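PDB 2W31: globin from Geobacter sulfurreducens, which carries, in the globin domain of a globin-coupled sensor, a heme whose iron is held by two histidines, and probably binds oxygen. Local coordinates for residues Q38-T49 with Y102-F113. Numbering follows the deposited sequence.
With HEM (protoporphyrin IX containing Fe), chain C.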
ATOM      1  N   GLN A  38     -11.774  14.912   3.194  1.00 23.69           N
ATOM      2  CA  GLN A  38     -10.850  14.290   4.134  1.00 22.79           C
ATOM      3  C   GLN A  38      -9.441  14.287   3.554  1.00 22.04           C
ATOM      4  O   GLN A  38      -8.493  14.610   4.259  1.00 21.92           O
ATOM      5  CB  GLN A  38     -11.319  12.886   4.542  1.00 23.54           C
ATOM      6  CG  GLN A  38     -12.569  12.941   5.424  1.00 24.90           C
ATOM      7  CD  GLN A  38     -13.067  11.580   5.923  1.00 27.33           C
ATOM      8  OE1 GLN A  38     -12.291  10.634   6.072  1.00 27.68           O
ATOM      9  NE2 GLN A  38     -14.374  11.496   6.213  1.00 29.71           N
ATOM     10  N   PHE A  39      -9.313  13.940   2.264  1.00 20.97           N
ATOM     11  CA  PHE A  39      -8.035  13.921   1.568  1.00 20.70           C
ATOM     12  C   PHE A  39      -7.390  15.302   1.579  1.00 20.53           C
ATOM     13  O   PHE A  39      -6.225  15.462   2.010  1.00 19.56           O
ATOM     14  CB  PHE A  39      -8.276  13.395   0.125  1.00 20.17           C
ATOM     15  CG  PHE A  39      -7.043  13.249  -0.707  1.00 21.89           C
ATOM     16  CD1 PHE A  39      -6.373  12.028  -0.757  1.00 22.52           C
ATOM     17  CD2 PHE A  39      -6.590  14.293  -1.516  1.00 23.11           C
ATOM     18  CE1 PHE A  39      -5.259  11.871  -1.582  1.00 23.00           C
ATOM     19  CE2 PHE A  39      -5.475  14.138  -2.350  1.00 21.79           C
ATOM     20  CZ  PHE A  39      -4.809  12.905  -2.376  1.00 22.72           C
ATOM     21  N   TYR A  40      -8.168  16.312   1.166  1.00 21.67           N
ATOM     22  CA  TYR A  40      -7.693  17.694   1.095  1.00 22.33           C
ATOM     23  C   TYR A  40      -7.313  18.226   2.474  1.00 22.05           C
ATOM     24  O   TYR A  40      -6.217  18.773   2.652  1.00 22.77           O
ATOM     25  CB  TYR A  40      -8.784  18.563   0.489  1.00 22.37           C
ATOM     26  CG  TYR A  40      -8.301  19.842  -0.162  1.00 24.56           C
ATOM     27  CD1 TYR A  40      -7.946  19.870  -1.515  1.00 26.46           C
ATOM     28  CD2 TYR A  40      -8.214  21.016   0.568  1.00 25.97           C
ATOM     29  CE1 TYR A  40      -7.527  21.055  -2.133  1.00 26.44           C
ATOM     30  CE2 TYR A  40      -7.778  22.215  -0.040  1.00 26.09           C
ATOM     31  CZ  TYR A  40      -7.456  22.212  -1.391  1.00 26.57           C
ATOM     32  OH  TYR A  40      -7.037  23.359  -2.020  1.00 28.62           O
ATOM     33  N   ASP A  41      -8.172  18.000   3.462  1.00 22.06           N
ATOM     34  CA  ASP A  41      -7.884  18.475   4.833  1.00 22.67           C
ATOM     35  C   ASP A  41      -6.661  17.788   5.480  1.00 22.49           C
ATOM     36  O   ASP A  41      -5.937  18.401   6.259  1.00 23.10           O
ATOM     37  CB  ASP A  41      -9.109  18.286   5.732  1.00 24.37           C
ATOM     38  CG  ASP A  41     -10.268  19.218   5.365  1.00 27.00           C
ATOM     39  OD1 ASP A  41     -10.040  20.222   4.648  1.00 30.47           O
ATOM     40  OD2 ASP A  41     -11.414  18.931   5.784  1.00 31.81           O
ATOM     41  N   TYR A  42      -6.428  16.512   5.177  1.00 21.85           N
ATOM     42  CA  TYR A  42      -5.246  15.820   5.676  1.00 20.21           C
ATOM     43  C   TYR A  42      -3.958  16.484   5.125  1.00 21.40           C
ATOM     44  O   TYR A  42      -2.979  16.658   5.849  1.00 20.87           O
ATOM     45  CB  TYR A  42      -5.322  14.370   5.212  1.00 19.72           C
ATOM     46  CG  TYR A  42      -4.409  13.379   5.902  1.00 16.58           C
ATOM     47  CD1 TYR A  42      -4.907  12.472   6.847  1.00 16.90           C
ATOM     48  CD2 TYR A  42      -3.052  13.306   5.575  1.00 16.62           C
ATOM     49  CE1 TYR A  42      -4.056  11.506   7.459  1.00 18.61           C
ATOM     50  CE2 TYR A  42      -2.189  12.339   6.203  1.00 17.57           C
ATOM     51  CZ  TYR A  42      -2.706  11.470   7.142  1.00 17.31           C
ATOM     52  OH  TYR A  42      -1.894  10.517   7.717  1.00 19.63           O
ATOM     53  N   LEU A  43      -3.983  16.850   3.845  1.00 21.36           N
ATOM     54  CA  LEU A  43      -2.823  17.494   3.220  1.00 22.19           C
ATOM     55  C   LEU A  43      -2.557  18.895   3.770  1.00 23.37           C
ATOM     56  O   LEU A  43      -1.384  19.300   3.937  1.00 21.89           O
ATOM     57  CB  LEU A  43      -2.981  17.528   1.697  1.00 22.06           C
ATOM     58  CG  LEU A  43      -3.018  16.162   0.978  1.00 23.96           C
ATOM     59  CD1 LEU A  43      -3.126  16.359  -0.539  1.00 26.03           C
ATOM     60  CD2 LEU A  43      -1.819  15.303   1.336  1.00 24.96           C
ATOM     61  N   LEU A  44      -3.654  19.601   4.066  1.00 25.02           N
ATOM     62  CA  LEU A  44      -3.612  20.960   4.623  1.00 26.77           C
ATOM     63  C   LEU A  44      -3.009  20.926   6.015  1.00 28.20           C
ATOM     64  O   LEU A  44      -2.570  21.955   6.551  1.00 30.26           O
ATOM     65  CB  LEU A  44      -5.039  21.553   4.687  1.00 27.15           C
ATOM     66  CG  LEU A  44      -5.701  22.058   3.386  1.00 27.56           C
ATOM     67  CD1 LEU A  44      -7.153  22.504   3.607  1.00 28.60           C
ATOM     68  CD2 LEU A  44      -4.894  23.192   2.757  1.00 28.49           C
ATOM     69  N   GLY A  45      -2.997  19.737   6.602  1.00 29.03           N
ATOM     70  CA  GLY A  45      -2.465  19.510   7.941  1.00 29.43           C
ATOM     71  C   GLY A  45      -0.984  19.231   8.020  1.00 29.15           C
ATOM     72  O   GLY A  45      -0.423  19.201   9.108  1.00 30.74           O
ATOM     73  N   ILE A  46      -0.344  18.994   6.877  1.00 28.62           N
ATOM     74  CA  ILE A  46       1.088  18.804   6.808  1.00 27.65           C
ATOM     75  C   ILE A  46       1.686  20.030   6.091  1.00 28.38           C
ATOM     76  O   ILE A  46       1.422  20.232   4.910  1.00 27.37           O
ATOM     77  CB  ILE A  46       1.490  17.513   5.997  1.00 28.19           C
ATOM     78  CG1 ILE A  46       0.938  16.232   6.646  1.00 26.93           C
ATOM     79  CG2 ILE A  46       3.002  17.413   5.870  1.00 27.92           C
ATOM     80  CD1 ILE A  46       1.016  14.994   5.760  1.00 25.80           C
ATOM     81  N   PRO A  47       2.511  20.840   6.787  1.00 28.60           N
ATOM     82  CA  PRO A  47       3.097  22.036   6.139  1.00 28.01           C
ATOM     83  C   PRO A  47       3.698  21.835   4.725  1.00 27.33           C
ATOM     84  O   PRO A  47       3.450  22.627   3.825  1.00 27.01           O
ATOM     85  CB  PRO A  47       4.173  22.499   7.150  1.00 28.77           C
ATOM     86  CG  PRO A  47       3.652  22.025   8.484  1.00 29.40           C
ATOM     87  CD  PRO A  47       2.929  20.718   8.201  1.00 28.77           C
ATOM     88  N   GLU A  48       4.466  20.779   4.514  1.00 25.53           N
ATOM     89  CA  GLU A  48       5.084  20.523   3.203  1.00 24.40           C
ATOM     90  C   GLU A  48       4.101  20.298   2.002  1.00 22.97           C
ATOM     91  O   GLU A  48       4.299  20.799   0.882  1.00 22.88           O
ATOM     92  CB  GLU A  48       6.062  19.369   3.317  1.00 25.92           C
ATOM     93  CG  GLU A  48       7.284  19.635   4.210  1.00 28.69           C
ATOM     94  CD  GLU A  48       7.064  19.302   5.696  1.00 32.95           C
ATOM     95  OE1 GLU A  48       5.905  19.254   6.185  1.00 32.81           O
ATOM     96  OE2 GLU A  48       8.083  19.101   6.407  1.00 35.81           O
ATOM     97  N   THR A  49       3.042  19.526   2.228  1.00 21.16           N
ATOM     98  CA  THR A  49       2.007  19.370   1.208  1.00 18.36           C
ATOM     99  C   THR A  49       1.080  20.605   1.216  1.00 18.51           C
ATOM    100  O   THR A  49       0.564  20.967   0.171  1.00 17.37           O
ATOM    101  CB  THR A  49       1.184  18.100   1.414  1.00 17.51           C
ATOM    102  OG1 THR A  49       0.772  18.003   2.792  1.00 17.02           O
ATOM    103  CG2 THR A  49       2.024  16.896   1.049  1.00 17.27           C
ATOM    104  N   TYR A 102       5.177  11.754  -0.156  1.00 13.14           N
ATOM    105  CA  TYR A 102       3.816  12.264   0.093  1.00 13.05           C
ATOM    106  C   TYR A 102       2.770  11.555  -0.759  1.00 12.73           C
ATOM    107  O   TYR A 102       1.600  11.490  -0.357  1.00 13.20           O
ATOM    108  CB  TYR A 102       3.753  13.788  -0.069  1.00 14.19           C
ATOM    109  CG  TYR A 102       4.638  14.450   0.966  1.00 15.30           C
ATOM    110  CD1 TYR A 102       4.299  14.414   2.337  1.00 17.03           C
ATOM    111  CD2 TYR A 102       5.854  15.046   0.594  1.00 16.86           C
ATOM    112  CE1 TYR A 102       5.121  14.982   3.305  1.00 18.20           C
ATOM    113  CE2 TYR A 102       6.705  15.620   1.571  1.00 18.11           C
ATOM    114  CZ  TYR A 102       6.328  15.575   2.925  1.00 18.70           C
ATOM    115  OH  TYR A 102       7.150  16.137   3.920  1.00 21.80           O
ATOM    116  N   VAL A 103       3.194  10.970  -1.890  1.00 12.80           N
ATOM    117  CA  VAL A 103       2.303  10.106  -2.683  1.00 13.03           C
ATOM    118  C   VAL A 103       1.981   8.844  -1.863  1.00 12.65           C
ATOM    119  O   VAL A 103       0.808   8.423  -1.761  1.00 12.86           O
ATOM    120  CB  VAL A 103       2.879   9.776  -4.113  1.00 13.77           C
ATOM    121  CG1 VAL A 103       1.988   8.767  -4.863  1.00 14.75           C
ATOM    122  CG2 VAL A 103       2.986  11.063  -4.951  1.00 14.05           C
ATOM    123  N   ASN A 104       3.023   8.232  -1.284  1.00 12.84           N
ATOM    124  CA  ASN A 104       2.754   7.090  -0.390  1.00 12.53           C
ATOM    125  C   ASN A 104       1.844   7.472   0.786  1.00 11.59           C
ATOM    126  O   ASN A 104       0.909   6.708   1.160  1.00 11.86           O
ATOM    127  CB  ASN A 104       4.053   6.469   0.122  1.00 11.58           C
ATOM    128  CG  ASN A 104       4.869   5.765  -0.991  1.00 12.82           C
ATOM    129  OD1 ASN A 104       4.936   4.495  -1.088  1.00 13.51           O
ATOM    130  ND2 ASN A 104       5.572   6.564  -1.763  1.00 11.28           N
ATOM    131  N   VAL A 105       2.103   8.638   1.371  1.00 11.41           N
ATOM    132  CA  VAL A 105       1.297   9.134   2.479  1.00 12.30           C
ATOM    133  C   VAL A 105      -0.161   9.306   2.068  1.00 11.38           C
ATOM    134  O   VAL A 105      -1.071   8.866   2.770  1.00 12.30           O
ATOM    135  CB  VAL A 105       1.833  10.477   3.010  1.00 11.99           C
ATOM    136  CG1 VAL A 105       0.838  11.101   3.976  1.00 15.13           C
ATOM    137  CG2 VAL A 105       3.185  10.281   3.680  1.00 13.23           C
ATOM    138  N   ALA A 106      -0.376   9.949   0.925  1.00 11.32           N
ATOM    139  CA  ALA A 106      -1.724  10.218   0.438  1.00 11.41           C
ATOM    140  C   ALA A 106      -2.476   8.921   0.155  1.00 10.51           C
ATOM    141  O   ALA A 106      -3.687   8.838   0.355  1.00 11.31           O
ATOM    142  CB  ALA A 106      -1.674  11.087  -0.809  1.00 12.62           C
ATOM    143  N   MET A 107      -1.748   7.911  -0.312  1.00 10.96           N
ATOM    144  CA  MET A 107      -2.359   6.653  -0.723  1.00 10.87           C
ATOM    145  C   MET A 107      -2.825   5.844   0.482  1.00 11.06           C
ATOM    146  O   MET A 107      -3.782   5.075   0.394  1.00 11.49           O
ATOM    147  CB  MET A 107      -1.379   5.831  -1.562  1.00 11.02           C
ATOM    148  CG  MET A 107      -2.008   4.634  -2.257  1.00 11.80           C
ATOM    149  SD  MET A 107      -3.324   5.103  -3.396  1.00 14.93           S
ATOM    150  CE  MET A 107      -2.374   5.534  -4.852  1.00 14.55           C
ATOM    151  N   ASN A 108      -2.140   6.023   1.607  1.00 11.05           N
ATOM    152  CA  ASN A 108      -2.608   5.471   2.896  1.00 10.10           C
ATOM    153  C   ASN A 108      -3.957   6.105   3.315  1.00  9.77           C
ATOM    154  O   ASN A 108      -4.868   5.383   3.793  1.00 10.23           O
ATOM    155  CB  ASN A 108      -1.551   5.652   4.002  1.00 10.63           C
ATOM    156  CG  ASN A 108      -1.955   4.937   5.288  1.00 11.61           C
ATOM    157  OD1 ASN A 108      -2.515   5.561   6.192  1.00 14.45           O
ATOM    158  ND2 ASN A 108      -1.786   3.612   5.324  1.00 12.76           N
ATOM    159  N   VAL A 109      -4.081   7.432   3.118  1.00 10.46           N
ATOM    160  CA  VAL A 109      -5.338   8.099   3.440  1.00 11.13           C
ATOM    161  C   VAL A 109      -6.511   7.482   2.629  1.00 10.71           C
ATOM    162  O   VAL A 109      -7.581   7.183   3.163  1.00 11.82           O
ATOM    163  CB  VAL A 109      -5.253   9.620   3.171  1.00 11.59           C
ATOM    164  CG1 VAL A 109      -6.631  10.300   3.479  1.00 13.81           C
ATOM    165  CG2 VAL A 109      -4.130  10.233   3.994  1.00 14.31           C
ATOM    166  N   VAL A 110      -6.308   7.332   1.321  1.00 11.87           N
ATOM    167  CA  VAL A 110      -7.352   6.760   0.459  1.00 11.35           C
ATOM    168  C   VAL A 110      -7.660   5.310   0.868  1.00 11.58           C
ATOM    169  O   VAL A 110      -8.824   4.867   0.897  1.00 11.77           O
ATOM    170  CB  VAL A 110      -6.914   6.852  -1.017  1.00 12.17           C
ATOM    171  CG1 VAL A 110      -7.916   6.218  -1.957  1.00 12.74           C
ATOM    172  CG2 VAL A 110      -6.656   8.316  -1.397  1.00 13.76           C
ATOM    173  N   ARG A 111      -6.606   4.566   1.173  1.00 11.04           N
ATOM    174  CA  ARG A 111      -6.777   3.159   1.514  1.00 11.81           C
ATOM    175  C   ARG A 111      -7.633   3.016   2.799  1.00 11.83           C
ATOM    176  O   ARG A 111      -8.563   2.226   2.851  1.00 12.58           O
ATOM    177  CB  ARG A 111      -5.383   2.580   1.732  1.00 13.30           C
ATOM    178  CG  ARG A 111      -5.340   1.152   1.850  1.00 14.03           C
ATOM    179  CD  ARG A 111      -3.912   0.750   2.350  1.00 14.36           C
ATOM    180  NE  ARG A 111      -2.775   1.237   1.553  1.00 13.87           N
ATOM    181  CZ  ARG A 111      -2.428   0.726   0.356  1.00 12.34           C
ATOM    182  NH1 ARG A 111      -3.168  -0.201  -0.213  1.00 12.52           N
ATOM    183  NH2 ARG A 111      -1.374   1.160  -0.320  1.00 13.61           N
ATOM    184  N   GLN A 112      -7.349   3.817   3.835  1.00 11.96           N
ATOM    185  CA  GLN A 112      -8.066   3.660   5.113  1.00 12.54           C
ATOM    186  C   GLN A 112      -9.519   4.061   4.879  1.00 12.49           C
ATOM    187  O   GLN A 112     -10.437   3.414   5.392  1.00 14.06           O
ATOM    188  CB  GLN A 112      -7.433   4.556   6.185  1.00 13.43           C
ATOM    189  CG  GLN A 112      -5.911   4.336   6.366  1.00 14.22           C
ATOM    190  CD  GLN A 112      -5.539   3.171   7.281  1.00 15.89           C
ATOM    191  OE1 GLN A 112      -6.311   2.207   7.436  1.00 18.85           O
ATOM    192  NE2 GLN A 112      -4.330   3.244   7.880  1.00 14.93           N
ATOM    193  N   PHE A 113      -9.729   5.124   4.091  1.00 12.92           N
ATOM    194  CA  PHE A 113     -11.085   5.630   3.859  1.00 13.66           C
ATOM    195  C   PHE A 113     -11.920   4.573   3.130  1.00 13.13           C
ATOM    196  O   PHE A 113     -13.096   4.298   3.501  1.00 14.11           O
ATOM    197  CB  PHE A 113     -11.000   6.891   2.998  1.00 13.96           C
ATOM    198  CG  PHE A 113     -12.358   7.539   2.698  1.00 16.36           C
ATOM    199  CD1 PHE A 113     -12.910   8.518   3.542  1.00 17.58           C
ATOM    200  CD2 PHE A 113     -13.076   7.152   1.563  1.00 18.00           C
ATOM    201  CE1 PHE A 113     -14.161   9.084   3.263  1.00 18.45           C
ATOM    202  CE2 PHE A 113     -14.332   7.745   1.260  1.00 19.53           C
ATOM    203  CZ  PHE A 113     -14.866   8.681   2.121  1.00 19.49           C
TER
HETATM  204  CHA HEM C 200      -2.173  16.617  -9.938  1.00 21.10           C
HETATM  205  CHB HEM C 200      -3.691  12.296  -8.440  1.00 17.49           C
HETATM  206  CHC HEM C 200      -1.162  12.944  -4.357  1.00 13.81           C
HETATM  207  CHD HEM C 200      -0.815  17.652  -5.382  1.00 18.76           C
HETATM  208  C1A HEM C 200      -2.797  15.388  -9.905  1.00 19.92           C
HETATM  209  C2A HEM C 200      -3.579  14.798 -10.977  1.00 20.33           C
HETATM  210  C3A HEM C 200      -4.025  13.606 -10.559  1.00 19.26           C
HETATM  211  C4A HEM C 200      -3.505  13.419  -9.208  1.00 18.52           C
HETATM  212  CMA HEM C 200      -4.898  12.583 -11.311  1.00 20.25           C
HETATM  213  CAA HEM C 200      -3.830  15.453 -12.373  1.00 21.00           C
HETATM  214  CBA HEM C 200      -2.514  15.217 -13.124  0.50 21.92           C
HETATM  215  CGA HEM C 200      -2.600  15.394 -14.628  0.50 25.18           C
HETATM  216  O1A HEM C 200      -3.237  14.556 -15.325  0.50 24.60           O
HETATM  217  O2A HEM C 200      -1.999  16.386 -15.129  0.50 24.10           O
HETATM  218  C1B HEM C 200      -3.014  12.037  -7.260  1.00 15.91           C
HETATM  219  C2B HEM C 200      -2.943  10.764  -6.560  1.00 14.53           C
HETATM  220  C3B HEM C 200      -2.244  10.934  -5.432  1.00 13.37           C
HETATM  221  C4B HEM C 200      -1.887  12.344  -5.353  1.00 14.12           C
HETATM  222  CMB HEM C 200      -3.580   9.477  -7.130  1.00 15.71           C
HETATM  223  CAB HEM C 200      -1.902   9.913  -4.349  1.00 13.24           C
HETATM  224  CBB HEM C 200      -2.798   9.000  -3.928  1.00 13.25           C
HETATM  225  C1C HEM C 200      -0.917  14.289  -4.236  1.00 15.08           C
HETATM  226  C2C HEM C 200      -0.395  14.964  -3.072  1.00 15.44           C
HETATM  227  C3C HEM C 200      -0.335  16.271  -3.343  1.00 15.94           C
HETATM  228  C4C HEM C 200      -0.793  16.461  -4.703  1.00 16.66           C
HETATM  229  CMC HEM C 200      -0.000  14.304  -1.752  1.00 15.43           C
HETATM  230  CAC HEM C 200       0.170  17.370  -2.385  1.00 18.70           C
HETATM  231  CBC HEM C 200      -0.522  18.462  -2.076  1.00 19.25           C
HETATM  232  C1D HEM C 200      -1.020  17.779  -6.732  1.00 19.61           C
HETATM  233  C2D HEM C 200      -0.717  18.982  -7.521  1.00 21.77           C
HETATM  234  C3D HEM C 200      -1.130  18.669  -8.944  1.00 22.57           C
HETATM  235  C4D HEM C 200      -1.668  17.314  -8.881  1.00 21.17           C
HETATM  236  CMD HEM C 200      -0.082  20.268  -7.005  1.00 21.69           C
HETATM  237  CAD HEM C 200      -1.059  19.586 -10.195  0.50 25.26           C
HETATM  238  CBD HEM C 200       0.341  19.669 -10.772  0.50 27.61           C
HETATM  239  CGD HEM C 200       0.374  20.836 -11.739  0.50 28.90           C
HETATM  240  O1D HEM C 200       0.130  22.003 -11.328  0.50 30.61           O
HETATM  241  O2D HEM C 200       0.656  20.596 -12.933  0.50 29.55           O
HETATM  242  NA  HEM C 200      -2.772  14.532  -8.826  1.00 17.84           N
HETATM  243  NB  HEM C 200      -2.360  12.969  -6.500  1.00 14.62           N
HETATM  244  NC  HEM C 200      -1.163  15.228  -5.233  1.00 16.01           N
HETATM  245  ND  HEM C 200      -1.569  16.844  -7.577  1.00 18.50           N
HETATM  246 FE   HEM C 200      -1.979  14.887  -7.017  1.00 18.47          FE
HETATM  247  O   HOH W   1      -3.544   8.088   6.935  1.00 23.76           O
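Val109 sets its CG2 methyl over the centre of the Tyr42 ring. This is a CH-pi contact, with Val109 CG2 3.4 Å from the Tyr42 ring centroid and only 2° off the ring normal. CG of Tyr42 lies anti to its own backbone N (chi1 -164°), which carries the ring out alongside helix 100-121. Tyr42 CE2 also comes within 4.0 Å of Val105 CG1. The Tyr42 hydroxyl bonds to the backbone O of His10 of the second subunit. It also accepts from a water at 3.0 Å from Tyr42 OH, and that water donates to Asn108 OD1. Replacing Tyr42 with an alanine is likely to take the aromatic cover from Val109 CG2 and leave His10 O of the second subunit without its mate. The two helices belong to an all-helical globin fold and run roughly antiparallel, at 142°, beside the heme. Phe39, on the same helix as Tyr42, brings the end of its ring to helix 100-121. Its CE1 meets Ala106 CB at 3.8 Å, and its CD1 is as close to Val110 CG2. The edge of the Phe39 ring faces heme CHC, and the ring also meets that of His66, an axial ligand of the iron. Ala106 CB itself touches heme CAB at 3.7 Å. The Tyr102 ring packs obliquely against Ile46, Glu48 and Thr49, where helix 47-50 begins. Thr49 CG2 sits 3.6 Å from Tyr102 CG, while Ile46 CG2 approaches Tyr102 CE1. Glu48 lays CB, 3.5 Å from Tyr102 OH, and CG against that hydroxyl, and its bend at chi2 keeps CD near too.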